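Local coordinates for protein putative peptidase M23 (Pseudomonas aeruginosa PAO1, PDB 2HSI) that probably acts as a zinc-dependent endopeptidase of the M23 family, with a zinc ion bound by histidine and aspartate side chains, at residues Gly160-Pro165 against Ile275-Phe280; Thr191-Pro196 against Pro258-Asn263; Lys212-Asp217 against Ile232-Gly237. All blocks are in the same frame, centred on the assembly; numbering follows the deposited sequence.

Contact 1 (Gly160-Pro165 against Ile275-Phe280); sequences GPLSSP and IFIGAF
Leu162 turns toward Ile277 with CG set by chi1 beside the backbone N and opposite the carbonyl carbon, while chi2, at 96°, is off any staggered value and brings CD2 to the other segment. In Ile277, CG1 stands between the backbone N and the carbonyl carbon (chi1 63°), and the extended continuation to CD1 projects that methyl toward the leucine. The two side chains therefore approach tip to tip, with Leu162 CD2 3.9 Å from Ile277 CD1. Only 78 Å² is buried in total, a small apolar touch near the surface. Between Ile277 and Ala279 the helix ends in a Schellman motif: Gly278 has a positive phi (87°), and Gly278 N makes a weak bond of 3.3 Å to Ile275 O. After this turn Ala279 CB comes within 4.4 Å of Leu162 CD2, so one leucine branch alone bridges both residues. The contact thus joins the loop that precedes strand 183-185 to the C-terminal end of helix 273-277. Both Leu162 and Ile277 also touch Leu183 of strand 183-185, which gives the two segments a shared neighbour, and backbone bonds from Ser163 and Ser164 to the zinc ligand Asp184 tie the loop to that same strand.

Contact 2 (Thr191-Pro196 against Pro258-Asn263); sequences TPIKAP and PHMHWN. With ZN (zinc ion), chain C.
The Trp262 indole is approached obliquely by Pro196, whose CG lies 3.7 Å from Trp262 CZ2, while Pro196 CB lies 3.9 Å from the same CZ2. The two side chains run past one another antiparallel, and the pyrrolidine sits by the CZ2-CE2-NE1 side of the indole, at the ring junction. Phe226 stacks on the indole, and Trp262 NE1 is bonded to Ser224 OG, which, with the Phe226 stack, probably helps hold the ring's rotation from beyond the two segments. The imidazole of His261 has Asn263 ND2 at its edge, in plane, while its NE2 donates to Asn263 OD1 over 2.8 Å. That bond is bent, with an N-H...O angle of 143°, and the donor sits above the amide's carbonyl plane. With NE2 engaged by Asn263, ND1 faces the metal: His261 ND1 is 2.1 Å from the zinc ion, against 2.4 Å for His259 NE2. Met260, lying between the two histidines in sequence, points instead into the interior. Its chain bends at chi2 (54°), which places the sulfur against Ile193, where the side chains meet at a slant: Met260 SD is 3.7 Å from Ile193 CD1 and 3.9 Å from Ile193 CG1. Met260 and Trp262 thus pack one side of strand 260-266 against strand 192-194 and the Pro196 turn, while His261 projects from the other side. Together with His180 and Asp184, His259 and His261 complete the four-residue zinc site. The spacing His259-Met260-His261 is the HxH motif of M23 peptidases, and His180 with Asp184 forms the HxxxD motif that accompanies it.

Contact 3 (Lys212-Asp217 against Ile232-Gly237); sequences KTVFVD and IDVKLG
Lys212 begins the contact with its CB, which lies 3.8 Å from Ile232 CD1; here the two backbones also come closest, 7.3 Å between Lys212 CA and Ile232 CA. The rest of the lysine turns away: its chain is extended until a bend at the last torsion, and NZ forms a salt bridge with Asp206, so only the root of the side chain packs on the isoleucine. At Thr213 the touching group is the main chain, since the side chain is directed to the opposite side and OG1 is hydrogen-bonded to Gly211 O. Thr213 O lies 3.7 Å from Ile232 CD1, so one methyl rests against both the lysine CB and this carbonyl oxygen. In the isoleucine, CG1 beside the backbone N (chi1 -66°) and CD1 extended beyond it (chi2 168°) carry the methyl there. Val214 turns back toward the second segment. Its CG2 faces CG2 of Val234 at 4.1 Å, and the two side chains cross at about a right angle, so the meeting is methyl to methyl. Both methyls are set by chi1: in Val214 CG2 stands opposite the backbone N, whereas in Val234 CG2 lies between N and the carbonyl carbon. Further along, Val216 packs on Leu246 of strand 245-248, which Val234 also touches, and Val234 reaches Val201 of strand 199-207 as well. Ile232 belongs to the small sheet with 245-248, and strand 213-219 to the large sheet. With 185 Å² buried and purely van der Waals contacts between the two segments, cohesion here probably comes mainly from aliphatic packing, with one methyl also against the Thr213 carbonyl, while the lysine's charge is satisfied by Asp206 away from the interface.

How the contacts relate
From the N terminus, residues 160-165 are met first, then 191-196, then 212-217. The partners return in reverse order, 232-237, 258-263 and 275-280, so the three loops enclose one another without crossing: contact 3 is innermost, contact 2 lies around it and contact 1 closes the outermost. Contacts 2 and 3 both join the three-stranded sheet region to the large antiparallel sheet, with centres 12 Å apart and nearest atoms about 5 Å apart. Contact 1 ties the loop before strand 183-185 to the C-terminal helix end. It touches contact 2 directly, with Ile277 CG2 3.7 Å from Trp262 CH2, whereas contact 3 stays about 11 Å from contact 1 at the nearest atoms.

Contact 1 (Gly160-Pro165 against Ile275-Phe280)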
loop_
_atom_site.group_PDB
_atom_site.type_symbol
_atom_site.label_atom_id
_atom_site.label_comp_id
_atom_site.label_asym_id
_atom_site.label_seq_id
_atom_site.Cartn_x
_atom_site.Cartn_y
_atom_site.Cartn_z
ATOM N N GLY A 160 3.540 7.612 -17.387
ATOM C CA GLY A 160 4.729 7.068 -18.027
ATOM C C GLY A 160 4.760 5.556 -17.931
ATOM O O GLY A 160 4.004 4.971 -17.148
ATOM N N PRO A 161 5.638 4.912 -18.723
ATOM C CA PRO A 161 5.732 3.452 -18.767
ATOM C C PRO A 161 6.313 2.878 -17.482
ATOM O O PRO A 161 7.125 3.535 -16.824
ATOM C CB PRO A 161 6.692 3.193 -19.939
ATOM C CG PRO A 161 6.783 4.499 -20.682
ATOM C CD PRO A 161 6.603 5.543 -19.639
ATOM N N LEU A 162 5.877 1.669 -17.131
ATOM C CA LEU A 162 6.404 0.943 -15.978
ATOM C C LEU A 162 7.831 0.499 -16.274
ATOM O O LEU A 162 8.167 0.182 -17.418
ATOM C CB LEU A 162 5.539 -0.283 -15.639
ATOM C CG LEU A 162 4.004 -0.217 -15.658
ATOM C CD1 LEU A 162 3.461 -0.712 -16.997
ATOM C CD2 LEU A 162 3.433 -1.072 -14.545
ATOM N N SER A 163 8.663 0.490 -15.242
ATOM C CA SER A 163 10.052 0.076 -15.361
ATOM C C SER A 163 10.261 -1.225 -14.581
ATOM O O SER A 163 9.749 -2.273 -14.983
ATOM C CB SER A 163 10.984 1.199 -14.890
ATOM O OG SER A 163 12.345 0.825 -14.990
ATOM N N SER A 164 10.989 -1.160 -13.469
ATOM C CA SER A 164 11.244 -2.335 -12.638
ATOM C C SER A 164 10.018 -2.815 -11.835
ATOM O O SER A 164 9.302 -2.002 -11.246
ATOM C CB SER A 164 12.421 -2.077 -11.688
ATOM O OG SER A 164 13.646 -1.997 -12.395
ATOM N N PRO A 165 9.768 -4.144 -11.844
ATOM C CA PRO A 165 8.935 -4.933 -10.916
ATOM C C PRO A 165 9.642 -4.966 -9.536
ATOM O O PRO A 165 10.847 -4.721 -9.529
ATOM C CB PRO A 165 8.933 -6.322 -11.578
ATOM C CG PRO A 165 9.338 -6.099 -12.987
ATOM C CD PRO A 165 10.329 -5.003 -12.904
ATOM N N ILE A 275 -1.011 -4.771 -9.487
ATOM C CA ILE A 275 -2.332 -5.378 -9.234
ATOM C C ILE A 275 -3.434 -4.305 -9.222
ATOM O O ILE A 275 -4.482 -4.454 -9.862
ATOM C CB ILE A 275 -2.317 -6.179 -7.896
ATOM C CG1 ILE A 275 -1.366 -7.379 -7.999
ATOM C CG2 ILE A 275 -3.743 -6.632 -7.460
ATOM C CD1 ILE A 275 -1.095 -8.063 -6.684
ATOM N N PHE A 276 -3.149 -3.197 -8.541
ATOM C CA PHE A 276 -4.106 -2.116 -8.331
ATOM C C PHE A 276 -4.355 -1.238 -9.556
ATOM O O PHE A 276 -5.379 -0.563 -9.638
ATOM C CB PHE A 276 -3.649 -1.257 -7.145
ATOM C CG PHE A 276 -3.560 -2.021 -5.860
ATOM C CD1 PHE A 276 -4.661 -2.104 -5.014
ATOM C CD2 PHE A 276 -2.389 -2.687 -5.511
ATOM C CE1 PHE A 276 -4.595 -2.823 -3.834
ATOM C CE2 PHE A 276 -2.321 -3.415 -4.341
ATOM C CZ PHE A 276 -3.425 -3.479 -3.498
ATOM N N ILE A 277 -3.414 -1.230 -10.493
ATOM C CA ILE A 277 -3.577 -0.442 -11.720
ATOM C C ILE A 277 -4.044 -1.315 -12.896
ATOM O O ILE A 277 -4.284 -0.815 -13.994
ATOM C CB ILE A 277 -2.289 0.389 -12.070
ATOM C CG1 ILE A 277 -1.091 -0.525 -12.359
ATOM C CG2 ILE A 277 -1.971 1.401 -10.940
ATOM C CD1 ILE A 277 0.183 0.214 -12.774
ATOM N N GLY A 278 -4.182 -2.616 -12.640
ATOM C CA GLY A 278 -4.618 -3.589 -13.645
ATOM C C GLY A 278 -3.512 -4.177 -14.513
ATOM O O GLY A 278 -3.765 -4.554 -15.658
ATOM N N ALA A 279 -2.302 -4.286 -13.962
ATOM C CA ALA A 279 -1.123 -4.693 -14.733
ATOM C C ALA A 279 -0.375 -5.932 -14.198
ATOM O O ALA A 279 0.814 -6.104 -14.469
ATOM C CB ALA A 279 -0.166 -3.505 -14.889
ATOM N N PHE A 280 -1.076 -6.778 -13.441
ATOM C CA PHE A 280 -0.579 -8.093 -13.010
ATOM C C PHE A 280 -0.888 -9.071 -14.167
ATOM O O PHE A 280 -2.052 -9.146 -14.559
ATOM C CB PHE A 280 -1.309 -8.492 -11.713
ATOM C CG PHE A 280 -0.914 -9.835 -11.147
ATOM C CD1 PHE A 280 -1.575 -11.003 -11.541
ATOM C CD2 PHE A 280 0.087 -9.930 -10.184
ATOM C CE1 PHE A 280 -1.218 -12.245 -11.008
ATOM C CE2 PHE A 280 0.443 -11.164 -9.647
ATOM C CZ PHE A 280 -0.208 -12.324 -10.062
#

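Contact 2 (Thr191-Pro196 against Pro258-Asn263)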
loop_
_atom_site.group_PDB
_atom_site.type_symbol
_atom_site.label_atom_id
_atom_site.label_comp_id
_atom_site.label_asym_id
_atom_site.label_seq_id
_atom_site.Cartn_x
_atom_site.Cartn_y
_atom_site.Cartn_z
ATOM N N THR A 191 8.905 15.211 -13.188
ATOM C CA THR A 191 7.577 14.674 -13.491
ATOM C C THR A 191 6.701 14.754 -12.230
ATOM O O THR A 191 7.135 14.323 -11.167
ATOM C CB THR A 191 7.680 13.210 -13.987
ATOM O OG1 THR A 191 8.517 13.156 -15.152
ATOM C CG2 THR A 191 6.311 12.624 -14.323
ATOM N N PRO A 192 5.488 15.346 -12.336
ATOM C CA PRO A 192 4.596 15.442 -11.169
ATOM C C PRO A 192 4.058 14.075 -10.748
ATOM O O PRO A 192 3.711 13.264 -11.607
ATOM C CB PRO A 192 3.444 16.329 -11.669
ATOM C CG PRO A 192 3.947 16.967 -12.931
ATOM C CD PRO A 192 4.886 15.969 -13.527
ATOM N N ILE A 193 4.026 13.832 -9.435
ATOM C CA ILE A 193 3.530 12.577 -8.863
ATOM C C ILE A 193 2.164 12.837 -8.255
ATOM O O ILE A 193 2.022 13.707 -7.398
ATOM C CB ILE A 193 4.499 12.000 -7.787
ATOM C CG1 ILE A 193 5.868 11.701 -8.411
ATOM C CG2 ILE A 193 3.930 10.715 -7.164
ATOM C CD1 ILE A 193 6.960 11.381 -7.391
ATOM N N LYS A 194 1.170 12.082 -8.711
ATOM C CA LYS A 194 -0.210 12.276 -8.276
ATOM C C LYS A 194 -0.695 11.168 -7.339
ATOM O O LYS A 194 -0.302 10.015 -7.491
ATOM C CB LYS A 194 -1.133 12.452 -9.482
ATOM C CG LYS A 194 -0.871 13.747 -10.269
ATOM C CD LYS A 194 -1.281 13.623 -11.727
ATOM C CE LYS A 194 -0.225 12.880 -12.540
ATOM N NZ LYS A 194 -0.633 12.684 -13.957
ATOM N N ALA A 195 -1.515 11.539 -6.352
ATOM C CA ALA A 195 -2.111 10.571 -5.417
ATOM C C ALA A 195 -2.950 9.544 -6.178
ATOM O O ALA A 195 -3.869 9.916 -6.913
ATOM C CB ALA A 195 -2.953 11.281 -4.380
ATOM N N PRO A 196 -2.611 8.250 -6.038
ATOM C CA PRO A 196 -3.346 7.154 -6.702
ATOM C C PRO A 196 -4.792 6.999 -6.214
ATOM O O PRO A 196 -5.642 6.490 -6.960
ATOM C CB PRO A 196 -2.528 5.904 -6.326
ATOM C CG PRO A 196 -1.179 6.413 -5.940
ATOM C CD PRO A 196 -1.456 7.738 -5.273
ATOM N N PRO A 258 17.343 9.500 -12.057
ATOM C CA PRO A 258 15.940 9.641 -11.650
ATOM C C PRO A 258 15.273 8.291 -11.380
ATOM O O PRO A 258 15.334 7.380 -12.216
ATOM C CB PRO A 258 15.286 10.338 -12.851
ATOM C CG PRO A 258 16.415 10.967 -13.593
ATOM C CD PRO A 258 17.572 10.045 -13.408
ATOM N N HIS A 259 14.663 8.172 -10.203
ATOM C CA HIS A 259 14.093 6.913 -9.740
ATOM C C HIS A 259 12.717 7.141 -9.101
ATOM O O HIS A 259 12.593 7.408 -7.903
ATOM C CB HIS A 259 15.085 6.201 -8.797
ATOM C CG HIS A 259 14.601 4.889 -8.250
ATOM N ND1 HIS A 259 15.196 4.280 -7.165
ATOM C CD2 HIS A 259 13.587 4.073 -8.627
ATOM C CE1 HIS A 259 14.569 3.149 -6.896
ATOM N NE2 HIS A 259 13.586 3.001 -7.766
ATOM N N MET A 260 11.693 7.036 -9.939
ATOM C CA MET A 260 10.302 7.054 -9.512
ATOM C C MET A 260 9.932 5.696 -8.886
ATOM O O MET A 260 9.746 4.710 -9.592
ATOM C CB MET A 260 9.425 7.383 -10.724
ATOM C CG MET A 260 7.926 7.231 -10.532
ATOM S SD MET A 260 7.282 8.128 -9.129
ATOM C CE MET A 260 5.776 7.195 -8.841
ATOM N N HIS A 261 9.869 5.653 -7.558
ATOM C CA HIS A 261 9.547 4.421 -6.832
ATOM C C HIS A 261 8.242 4.568 -6.054
ATOM O O HIS A 261 8.071 5.516 -5.282
ATOM C CB HIS A 261 10.694 4.011 -5.893
ATOM C CG HIS A 261 10.465 2.708 -5.182
ATOM N ND1 HIS A 261 10.979 1.510 -5.630
ATOM C CD2 HIS A 261 9.784 2.418 -4.048
ATOM C CE1 HIS A 261 10.619 0.540 -4.809
ATOM N NE2 HIS A 261 9.889 1.065 -3.841
ATOM N N TRP A 262 7.349 3.600 -6.250
ATOM C CA TRP A 262 6.035 3.559 -5.601
ATOM C C TRP A 262 5.842 2.243 -4.846
ATOM O O TRP A 262 5.908 1.160 -5.448
ATOM C CB TRP A 262 4.942 3.746 -6.662
ATOM C CG TRP A 262 3.490 3.649 -6.189
ATOM C CD1 TRP A 262 2.988 4.001 -4.967
ATOM C CD2 TRP A 262 2.370 3.203 -6.964
ATOM N NE1 TRP A 262 1.629 3.803 -4.937
ATOM C CE2 TRP A 262 1.225 3.311 -6.148
ATOM C CE3 TRP A 262 2.225 2.717 -8.273
ATOM C CZ2 TRP A 262 -0.053 2.945 -6.591
ATOM C CZ3 TRP A 262 0.955 2.350 -8.714
ATOM C CH2 TRP A 262 -0.169 2.467 -7.869
ATOM N N ASN A 263 5.634 2.342 -3.531
ATOM C CA ASN A 263 5.238 1.196 -2.698
ATOM C C ASN A 263 3.758 1.243 -2.407
ATOM O O ASN A 263 3.220 2.323 -2.187
ATOM C CB ASN A 263 5.972 1.208 -1.352
ATOM C CG ASN A 263 7.441 0.875 -1.479
ATOM O OD1 ASN A 263 7.831 0.053 -2.303
ATOM N ND2 ASN A 263 8.266 1.511 -0.659
HETATM ZN ZN ZN C . 12.144 1.161 -7.355
#

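Contact 3 (Lys212-Asp217 against Ile232-Gly237)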
loop_
_atom_site.group_PDB
_atom_site.type_symbol
_atom_site.label_atom_id
_atom_site.label_comp_id
_atom_site.label_asym_id
_atom_site.label_seq_id
_atom_site.Cartn_x
_atom_site.Cartn_y
_atom_site.Cartn_z
ATOM N N LYS A 212 13.903 11.959 -0.381
ATOM C CA LYS A 212 12.642 12.629 -0.051
ATOM C C LYS A 212 11.495 11.638 -0.219
ATOM O O LYS A 212 11.269 11.099 -1.302
ATOM C CB LYS A 212 12.409 13.900 -0.875
ATOM C CG LYS A 212 13.486 14.975 -0.686
ATOM C CD LYS A 212 13.043 16.303 -1.268
ATOM C CE LYS A 212 14.246 17.199 -1.534
ATOM N NZ LYS A 212 15.134 17.356 -0.351
ATOM N N THR A 213 10.810 11.387 0.888
ATOM C CA THR A 213 9.867 10.280 0.978
ATOM C C THR A 213 8.565 10.817 1.502
ATOM O O THR A 213 8.574 11.628 2.418
ATOM C CB THR A 213 10.405 9.171 1.920
ATOM O OG1 THR A 213 11.675 8.721 1.441
ATOM C CG2 THR A 213 9.446 7.962 1.997
ATOM N N VAL A 214 7.458 10.381 0.899
ATOM C CA VAL A 214 6.126 10.754 1.355
ATOM C C VAL A 214 5.212 9.519 1.461
ATOM O O VAL A 214 5.195 8.686 0.567
ATOM C CB VAL A 214 5.500 11.892 0.469
ATOM C CG1 VAL A 214 5.436 11.512 -1.026
ATOM C CG2 VAL A 214 4.129 12.317 1.003
ATOM N N PHE A 215 4.505 9.398 2.581
ATOM C CA PHE A 215 3.524 8.333 2.795
ATOM C C PHE A 215 2.116 8.927 2.793
ATOM O O PHE A 215 1.850 9.890 3.516
ATOM C CB PHE A 215 3.707 7.675 4.163
ATOM C CG PHE A 215 4.893 6.746 4.277
ATOM C CD1 PHE A 215 4.695 5.409 4.580
ATOM C CD2 PHE A 215 6.196 7.215 4.180
ATOM C CE1 PHE A 215 5.772 4.550 4.750
ATOM C CE2 PHE A 215 7.274 6.354 4.330
ATOM C CZ PHE A 215 7.060 5.024 4.611
ATOM N N VAL A 216 1.222 8.324 2.007
ATOM C CA VAL A 216 -0.193 8.704 1.940
ATOM C C VAL A 216 -1.097 7.559 2.428
ATOM O O VAL A 216 -1.108 6.452 1.858
ATOM C CB VAL A 216 -0.615 9.114 0.506
ATOM C CG1 VAL A 216 -2.088 9.496 0.465
ATOM C CG2 VAL A 216 0.236 10.271 -0.004
ATOM N N ASP A 217 -1.838 7.838 3.493
ATOM C CA ASP A 217 -2.736 6.855 4.091
ATOM C C ASP A 217 -4.111 6.913 3.408
ATOM O O ASP A 217 -4.877 7.836 3.633
ATOM C CB ASP A 217 -2.814 7.098 5.606
ATOM C CG ASP A 217 -3.811 6.193 6.318
ATOM O OD1 ASP A 217 -4.123 5.110 5.800
ATOM O OD2 ASP A 217 -4.276 6.570 7.422
ATOM N N ILE A 232 8.691 17.824 -2.591
ATOM C CA ILE A 232 7.442 17.412 -1.939
ATOM C C ILE A 232 6.551 18.653 -1.786
ATOM O O ILE A 232 6.961 19.639 -1.173
ATOM C CB ILE A 232 7.703 16.731 -0.553
ATOM C CG1 ILE A 232 8.452 15.399 -0.733
ATOM C CG2 ILE A 232 6.390 16.509 0.214
ATOM C CD1 ILE A 232 8.992 14.799 0.551
ATOM N N ASP A 233 5.340 18.591 -2.354
ATOM C CA ASP A 233 4.429 19.743 -2.466
ATOM C C ASP A 233 3.336 19.757 -1.407
ATOM O O ASP A 233 2.542 20.704 -1.334
ATOM C CB ASP A 233 3.771 19.767 -3.856
ATOM C CG ASP A 233 4.768 20.032 -4.967
ATOM O OD1 ASP A 233 5.830 20.593 -4.663
ATOM O OD2 ASP A 233 4.498 19.684 -6.132
ATOM N N VAL A 234 3.294 18.701 -0.602
ATOM C CA VAL A 234 2.291 18.535 0.447
ATOM C C VAL A 234 2.884 18.686 1.853
ATOM O O VAL A 234 4.104 18.640 2.036
ATOM C CB VAL A 234 1.569 17.162 0.326
ATOM C CG1 VAL A 234 0.658 17.149 -0.901
ATOM C CG2 VAL A 234 2.594 16.013 0.257
ATOM N N LYS A 235 2.007 18.859 2.840
ATOM C CA LYS A 235 2.410 19.005 4.240
ATOM C C LYS A 235 1.959 17.801 5.059
ATOM O O LYS A 235 0.993 17.125 4.699
ATOM C CB LYS A 235 1.812 20.280 4.845
ATOM C CG LYS A 235 2.229 21.564 4.139
ATOM C CD LYS A 235 1.748 22.797 4.890
ATOM C CE LYS A 235 2.191 24.072 4.191
ATOM N NZ LYS A 235 1.666 24.173 2.802
ATOM N N LEU A 236 2.650 17.546 6.168
ATOM C CA LEU A 236 2.254 16.485 7.101
ATOM C C LEU A 236 0.829 16.705 7.617
ATOM O O LEU A 236 0.504 17.782 8.100
ATOM C CB LEU A 236 3.232 16.408 8.277
ATOM C CG LEU A 236 2.995 15.295 9.303
ATOM C CD1 LEU A 236 3.167 13.902 8.653
ATOM C CD2 LEU A 236 3.934 15.466 10.506
ATOM N N GLY A 237 -0.006 15.676 7.511
ATOM C CA GLY A 237 -1.401 15.758 7.941
ATOM C C GLY A 237 -2.377 16.223 6.867
ATOM O O GLY A 237 -3.596 16.190 7.075
#